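Beta-galactosidase (Streptococcus pneumoniae, PDB 4CU9) is a surface enzyme that hydrolyses beta-galactosides, and the module described here is a carbohydrate-binding module that probably binds galactose-containing glycans. Local coordinates at residues A[23-26]-A[32-35]; A[34-39]-A[112-117]; A[49-54]-A[60-65]. All coordinates share one frame; numbering follows the deposited sequence.

Contact 1: A[23-26]-A[32-35]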
# COMPACT_ATOMS: atom_id res chain seq x y z
N ALA A 23 -6.14 6.53 -0.18
CA ALA A 23 -7.19 6.82 0.80
C ALA A 23 -7.06 5.97 2.05
O ALA A 23 -6.58 4.85 1.97
CB ALA A 23 -8.56 6.59 0.21
N THR A 24 -7.52 6.48 3.20
CA THR A 24 -7.44 5.73 4.43
C THR A 24 -8.61 6.15 5.31
O THR A 24 -8.98 7.33 5.32
CB THR A 24 -6.11 6.01 5.19
OG1 THR A 24 -4.97 5.60 4.43
CG2 THR A 24 -6.05 5.34 6.54
N ASN A 25 -9.16 5.19 6.05
CA ASN A 25 -10.20 5.45 7.07
C ASN A 25 -9.56 5.96 8.37
O ASN A 25 -9.55 5.27 9.39
CB ASN A 25 -11.00 4.19 7.29
CG ASN A 25 -12.04 4.32 8.37
OD1 ASN A 25 -12.77 5.31 8.42
ND2 ASN A 25 -12.14 3.31 9.20
N ASP A 26 -8.96 7.13 8.31
CA ASP A 26 -8.34 7.74 9.49
C ASP A 26 -8.84 9.16 9.75
O ASP A 26 -8.19 9.92 10.46
CB ASP A 26 -6.80 7.74 9.38
CG ASP A 26 -6.29 8.56 8.20
OD1 ASP A 26 -7.12 9.20 7.49
OD2 ASP A 26 -5.06 8.59 8.03
N HIS A 32 -9.70 3.69 14.19
CA HIS A 32 -8.35 3.33 14.56
C HIS A 32 -7.47 2.82 13.41
O HIS A 32 -6.37 2.36 13.65
CB HIS A 32 -8.43 2.26 15.64
CG HIS A 32 -9.19 2.71 16.85
ND1 HIS A 32 -8.70 3.68 17.70
CD2 HIS A 32 -10.42 2.39 17.30
CE1 HIS A 32 -9.59 3.91 18.65
NE2 HIS A 32 -10.65 3.14 18.43
N ASP A 33 -7.91 2.93 12.17
CA ASP A 33 -7.09 2.46 11.04
C ASP A 33 -6.04 3.52 10.73
O ASP A 33 -6.32 4.72 10.81
CB ASP A 33 -7.93 2.22 9.79
CG ASP A 33 -9.07 1.25 10.02
OD1 ASP A 33 -8.98 0.36 10.90
OD2 ASP A 33 -10.02 1.33 9.23
N ARG A 34 -4.83 3.09 10.42
CA ARG A 34 -3.72 3.99 10.15
C ARG A 34 -2.83 3.38 9.08
O ARG A 34 -2.52 2.18 9.13
CB ARG A 34 -2.85 4.23 11.41
CG ARG A 34 -3.55 4.85 12.62
CD ARG A 34 -4.04 6.27 12.33
NE ARG A 34 -4.73 6.86 13.51
CZ ARG A 34 -6.05 6.88 13.73
NH1 ARG A 34 -6.94 6.37 12.85
NH2 ARG A 34 -6.51 7.46 14.84
N VAL A 35 -2.40 4.19 8.13
CA VAL A 35 -1.53 3.70 7.07
C VAL A 35 -0.14 3.35 7.64
O VAL A 35 0.55 2.48 7.13
CB VAL A 35 -1.39 4.71 5.93
CG1 VAL A 35 -0.50 5.89 6.34
CG2 VAL A 35 -0.85 4.05 4.70
O HOH W 1 -3.16 6.91 8.81
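In the long loop between strands 18-21 and 49-50 of this galactose-binding-like module, N25 and D33 bridge two passes of chain that contain neither helix nor strand. ND2 of N25 donates to OD2 of D33 at 2.9 Å, nearly straight at 165°. The acceptor lies in the amide plane of N25, but the amide meets OD2 from above the carboxylate plane, 49° out of it. CG of N25 stands anti to its own backbone N (chi1 177°), which carries the amide across to the carboxylate. N25 is also the centre of an inverse gamma turn, and its backbone O accepts a hydrogen bond from S31. Such loops join the strands of the beta-sandwich on which carbohydrate-binding modules of this kind are built. CB of D26 packs 3.4 Å from the backbone O of D33 and 3.7 Å from NH1 of R34. The R34 chain bends at chi2, and its NH1 gives a 2.7 Å hydrogen bond to D33 O; S31 O is a second acceptor. Water 1 links the passes, donating to OD2 of D26 (2.7 Å) and accepting from the backbone N of V35 (2.9 Å). OD2 of D26 is held as well by S115 OG. T24 sets OG1 4.0 Å from CB of V35, while that hydroxyl bonds to S115 O and W49 NE1.

Contact 2: A[34-39]-A[112-117]; sequences RVDYLN and TYYSNY. With CA (calcium ion), chain C; EDO (1,2-ethanediol), chain D.
Polar contact first: the hydroxyl of Y114 donates to OD2 of D36, with 2.5 Å between OH and OD2. The acceptor uses its syn lone pair, on the side of the other carboxylate oxygen, and OD2 lies at the edge of the tyrosine ring, in its plane. Carboxylate and ring planes are turned 61° apart, and the two side chains cross at about a right angle. CG of Y114 sits between its backbone N and carbonyl carbon (chi1 59°), a rotation that carries the hydroxyl end to the D36 carboxylate and the CE1 edge to V35. The other carboxylate oxygen, OD1 of D36, takes a hydrogen bond from Q18 NE2, so both oxygens are engaged.

The apolar part lies beside it. CG1 of V35 reaches the same ring at its edge, 3.5 Å from CE1 of Y114, and also packs 3.7 Å from CB of S115, whose hydroxyl is bound to D26. A type I turn from Y113 to N116 presents Y114 and S115 together, and its N116 N to Y113 O bond is 3.2 Å long.

Two bound groups lie on the same segments but apart from these pairs. The backbone O of Y37 binds the calcium ion at 2.2 Å, alongside water 2, I177 O, D40 OD1, D42 O and E178 OE1. On the other segment, OH of Y117 pairs with O1 of a 1,2-ethanediol at 2.6 Å, probably a molecule of the crystallisation liquor.

The short hydroxyl-carboxylate bond, with the second oxygen also occupied, probably helps to keep D36 ionised and limits its rotation, tethering the turn 113-116 to the 3-10 segment that supplies a calcium ligand.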
# COMPACT_ATOMS: atom_id res chain seq x y z
N ARG A 34 -4.83 3.09 10.42
CA ARG A 34 -3.72 3.99 10.15
C ARG A 34 -2.83 3.38 9.08
O ARG A 34 -2.52 2.18 9.13
CB ARG A 34 -2.85 4.23 11.41
CG ARG A 34 -3.55 4.85 12.62
CD ARG A 34 -4.04 6.27 12.33
NE ARG A 34 -4.73 6.86 13.51
CZ ARG A 34 -6.05 6.88 13.73
NH1 ARG A 34 -6.94 6.37 12.85
NH2 ARG A 34 -6.51 7.46 14.84
N VAL A 35 -2.40 4.19 8.13
CA VAL A 35 -1.53 3.70 7.07
C VAL A 35 -0.14 3.35 7.64
O VAL A 35 0.55 2.48 7.13
CB VAL A 35 -1.39 4.71 5.93
CG1 VAL A 35 -0.50 5.89 6.34
CG2 VAL A 35 -0.85 4.05 4.70
N ASP A 36 0.25 4.01 8.71
CA ASP A 36 1.53 3.73 9.32
C ASP A 36 1.59 2.33 9.92
O ASP A 36 2.66 1.84 10.18
CB ASP A 36 1.85 4.80 10.38
CG ASP A 36 2.30 6.13 9.73
OD1 ASP A 36 3.25 6.13 8.91
OD2 ASP A 36 1.73 7.20 10.05
N TYR A 37 0.44 1.67 10.11
CA TYR A 37 0.45 0.29 10.56
C TYR A 37 0.91 -0.69 9.48
O TYR A 37 1.21 -1.84 9.80
CB TYR A 37 -0.93 -0.15 11.07
CG TYR A 37 -1.42 0.58 12.30
CD1 TYR A 37 -0.53 1.07 13.23
CD2 TYR A 37 -2.78 0.77 12.53
CE1 TYR A 37 -0.96 1.75 14.37
CE2 TYR A 37 -3.22 1.42 13.69
CZ TYR A 37 -2.30 1.91 14.60
OH TYR A 37 -2.67 2.60 15.76
N LEU A 38 1.00 -0.23 8.23
CA LEU A 38 1.46 -1.06 7.12
C LEU A 38 2.92 -1.50 7.22
O LEU A 38 3.26 -2.58 6.73
CB LEU A 38 1.34 -0.35 5.79
CG LEU A 38 -0.05 -0.21 5.17
CD1 LEU A 38 0.10 0.47 3.82
CD2 LEU A 38 -0.70 -1.55 4.98
N ASN A 39 3.78 -0.68 7.80
CA ASN A 39 5.20 -1.05 7.90
C ASN A 39 5.81 -0.94 9.27
O ASN A 39 6.97 -0.57 9.40
CB ASN A 39 6.03 -0.26 6.88
CG ASN A 39 6.09 1.22 7.18
OD1 ASN A 39 5.21 1.74 7.83
ND2 ASN A 39 7.13 1.90 6.70
N THR A 112 2.28 15.51 2.38
CA THR A 112 1.78 15.92 3.68
C THR A 112 0.64 14.99 4.13
O THR A 112 0.64 14.45 5.24
CB THR A 112 1.29 17.37 3.63
OG1 THR A 112 2.41 18.21 3.34
CG2 THR A 112 0.72 17.77 4.99
N TYR A 113 -0.30 14.77 3.23
CA TYR A 113 -1.44 13.90 3.47
C TYR A 113 -1.13 12.54 2.89
O TYR A 113 -1.74 12.11 1.92
CB TYR A 113 -2.71 14.49 2.84
CG TYR A 113 -3.20 15.74 3.59
CD1 TYR A 113 -4.00 15.61 4.70
CD2 TYR A 113 -2.83 17.01 3.19
CE1 TYR A 113 -4.46 16.73 5.41
CE2 TYR A 113 -3.27 18.15 3.89
CZ TYR A 113 -4.08 18.00 4.99
OH TYR A 113 -4.53 19.08 5.71
N TYR A 114 -0.15 11.88 3.51
CA TYR A 114 0.38 10.64 2.94
C TYR A 114 -0.61 9.47 3.06
O TYR A 114 -0.48 8.51 2.33
CB TYR A 114 1.75 10.30 3.53
CG TYR A 114 1.78 10.13 5.01
CD1 TYR A 114 1.37 8.94 5.60
CD2 TYR A 114 2.25 11.15 5.86
CE1 TYR A 114 1.43 8.73 6.95
CE2 TYR A 114 2.33 10.95 7.22
CZ TYR A 114 1.89 9.75 7.77
OH TYR A 114 1.96 9.52 9.12
N SER A 115 -1.62 9.58 3.92
CA SER A 115 -2.66 8.52 4.03
C SER A 115 -3.87 8.76 3.15
O SER A 115 -4.73 7.89 3.01
CB SER A 115 -3.13 8.40 5.47
OG SER A 115 -3.99 9.49 5.79
N ASN A 116 -3.95 9.95 2.56
CA ASN A 116 -5.11 10.33 1.79
C ASN A 116 -4.71 11.28 0.66
O ASN A 116 -5.29 12.35 0.48
CB ASN A 116 -6.15 10.98 2.69
CG ASN A 116 -7.04 9.98 3.35
OD1 ASN A 116 -7.85 9.36 2.70
ND2 ASN A 116 -6.90 9.81 4.67
N TYR A 117 -3.73 10.85 -0.15
CA TYR A 117 -3.21 11.76 -1.15
C TYR A 117 -4.23 12.07 -2.21
O TYR A 117 -4.19 13.16 -2.78
CB TYR A 117 -1.88 11.32 -1.74
CG TYR A 117 -1.88 10.11 -2.63
CD1 TYR A 117 -2.48 10.14 -3.90
CD2 TYR A 117 -1.26 8.95 -2.21
CE1 TYR A 117 -2.45 9.01 -4.73
CE2 TYR A 117 -1.24 7.84 -3.03
CZ TYR A 117 -1.83 7.88 -4.29
OH TYR A 117 -1.80 6.75 -5.07
CA CA C . 1.61 -3.84 10.75
C1 EDO D . -3.75 7.18 -8.26
O1 EDO D . -3.42 6.43 -7.07
C2 EDO D . -2.73 7.11 -9.40
O2 EDO D . -2.85 5.87 -10.08
O HOH W 2 -0.11 -3.78 12.30

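Contact 3: A[49-54]-A[60-65]; sequences WTNWSP and PEVSAG
A64 lays its methyl over one face of the W49 indole: CB stands 4.1 Å from the centroid of the six-membered ring and 13° off the ring normal, a CH-pi contact. The opposite face lies against the backbone N of N51, near the rim. V62 comes in at the edge, where its CG2 lies in the ring plane, 3.7 Å from CZ2 of W49. Two torsions bring these groups together. The indole leaves its backbone with CG opposite the main-chain N (chi1 167°) and reaches straight for strand 61-65, while CG2 of V62, likewise opposite its own N, meets it head on. NE1 is engaged by T24 OG1, which helps hold the indole in this orientation.

In N51, CG lies between N and the carbonyl carbon (chi1 71°). This points the amide at V62, and ND2 packs 3.4 Å from CB of V62 without a direct polar bond. The amide is served by water instead: ND2 donates to water 3 (2.9 Å), which gives to P60 O, and to water 4 (3.0 Å), which gives to E61 O. OD1 of N51 accepts from the backbone N of V174.

W49, V62 and A64 pack in the buried interior between strands 49-50 and 61-65, as inward-facing residues do in the beta-sandwich of galactose-binding-like modules, with two waters bridging N51 to the start of strand 61-65.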
# COMPACT_ATOMS: atom_id res chain seq x y z
N TRP A 49 -4.37 -0.94 8.31
CA TRP A 49 -4.76 0.08 7.38
C TRP A 49 -5.99 -0.42 6.65
O TRP A 49 -6.08 -1.58 6.25
CB TRP A 49 -3.63 0.37 6.38
CG TRP A 49 -4.13 1.18 5.23
CD1 TRP A 49 -4.29 2.52 5.19
CD2 TRP A 49 -4.60 0.68 4.00
NE1 TRP A 49 -4.80 2.90 3.98
CE2 TRP A 49 -5.01 1.79 3.23
CE3 TRP A 49 -4.68 -0.61 3.44
CZ2 TRP A 49 -5.51 1.65 1.95
CZ3 TRP A 49 -5.18 -0.74 2.18
CH2 TRP A 49 -5.60 0.38 1.44
N THR A 50 -6.91 0.50 6.39
CA THR A 50 -8.06 0.21 5.60
C THR A 50 -8.47 1.49 4.89
O THR A 50 -8.10 2.61 5.32
CB THR A 50 -9.11 -0.14 6.67
OG1 THR A 50 -9.12 -1.55 7.01
CG2 THR A 50 -10.36 0.45 6.47
N ASN A 51 -9.22 1.35 3.81
CA ASN A 51 -9.87 2.54 3.17
C ASN A 51 -11.37 2.41 3.26
O ASN A 51 -12.10 2.92 2.41
CB ASN A 51 -9.46 2.67 1.71
CG ASN A 51 -10.08 1.59 0.85
OD1 ASN A 51 -10.23 0.44 1.29
ND2 ASN A 51 -10.46 1.94 -0.38
N TRP A 52 -11.83 1.72 4.30
CA TRP A 52 -13.26 1.53 4.55
C TRP A 52 -13.96 2.91 4.63
O TRP A 52 -13.45 3.90 5.18
CB TRP A 52 -13.51 0.78 5.88
CG TRP A 52 -14.98 0.47 6.10
CD1 TRP A 52 -15.65 -0.59 5.59
CD2 TRP A 52 -15.93 1.25 6.82
NE1 TRP A 52 -16.98 -0.52 5.94
CE2 TRP A 52 -17.18 0.60 6.71
CE3 TRP A 52 -15.85 2.44 7.55
CZ2 TRP A 52 -18.33 1.10 7.30
CZ3 TRP A 52 -17.00 2.95 8.14
CH2 TRP A 52 -18.24 2.27 8.01
N SER A 53 -15.16 2.92 4.07
CA SER A 53 -16.03 4.06 4.13
C SER A 53 -17.47 3.59 4.23
O SER A 53 -17.82 2.56 3.68
CB SER A 53 -15.85 4.93 2.88
OG SER A 53 -16.73 6.05 2.91
N PRO A 54 -18.31 4.37 4.92
CA PRO A 54 -19.76 4.07 4.88
C PRO A 54 -20.41 4.32 3.52
O PRO A 54 -21.46 3.75 3.22
CB PRO A 54 -20.36 5.04 5.92
CG PRO A 54 -19.34 6.10 6.12
CD PRO A 54 -18.00 5.51 5.79
N PRO A 60 -13.61 0.79 -7.52
CA PRO A 60 -13.10 -0.08 -6.44
C PRO A 60 -11.62 0.12 -6.14
O PRO A 60 -11.08 -0.49 -5.24
CB PRO A 60 -13.37 -1.47 -7.01
CG PRO A 60 -13.12 -1.27 -8.45
CD PRO A 60 -13.84 0.00 -8.75
N GLU A 61 -10.94 0.95 -6.89
CA GLU A 61 -9.48 1.05 -6.79
C GLU A 61 -9.01 1.79 -5.55
O GLU A 61 -9.56 2.81 -5.19
CB GLU A 61 -8.90 1.71 -8.04
CG GLU A 61 -7.38 1.85 -7.98
CD GLU A 61 -6.82 2.47 -9.26
OE1 GLU A 61 -7.07 1.90 -10.32
OE2 GLU A 61 -6.09 3.46 -9.20
N VAL A 62 -7.97 1.24 -4.91
CA VAL A 62 -7.23 1.93 -3.87
C VAL A 62 -5.78 1.47 -4.01
O VAL A 62 -5.54 0.32 -4.35
CB VAL A 62 -7.82 1.65 -2.46
CG1 VAL A 62 -7.88 0.17 -2.13
CG2 VAL A 62 -7.10 2.40 -1.35
N SER A 63 -4.84 2.38 -3.77
CA SER A 63 -3.42 2.07 -3.76
C SER A 63 -2.79 2.31 -2.42
O SER A 63 -3.13 3.28 -1.71
CB SER A 63 -2.69 2.91 -4.80
OG SER A 63 -3.24 2.68 -6.07
N ALA A 64 -1.90 1.40 -2.05
CA ALA A 64 -1.12 1.59 -0.83
C ALA A 64 0.30 1.14 -1.10
O ALA A 64 0.54 0.22 -1.94
CB ALA A 64 -1.76 0.88 0.34
N GLY A 65 1.25 1.85 -0.52
CA GLY A 65 2.64 1.58 -0.78
C GLY A 65 3.65 2.04 0.25
O GLY A 65 3.28 2.50 1.36
O HOH W 3 -11.53 0.35 -2.60
O HOH W 4 -10.08 4.23 -2.35

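From the N terminus, the chain leaves strand 18-21 and contact 1 closes a short loop, 23-26 onto 32-35. Contact 2 opens on the end of that pass, sharing R34 and V35, and spans 72 residues to the turn before helix 117-120. Contact 3, a small closure of 49-54 onto 60-65, follows contact 1 in series and is nested inside the span of contact 2. The three meet around T24, V35 and W49: the 112-117 turn touches the first loop through S115, and the first loop touches strand 49-50 through T24 and N25. Together they tie the calcium-binding loop to the 112-117 turn and to strand 49-50, which contact 3 packs on strand 61-70.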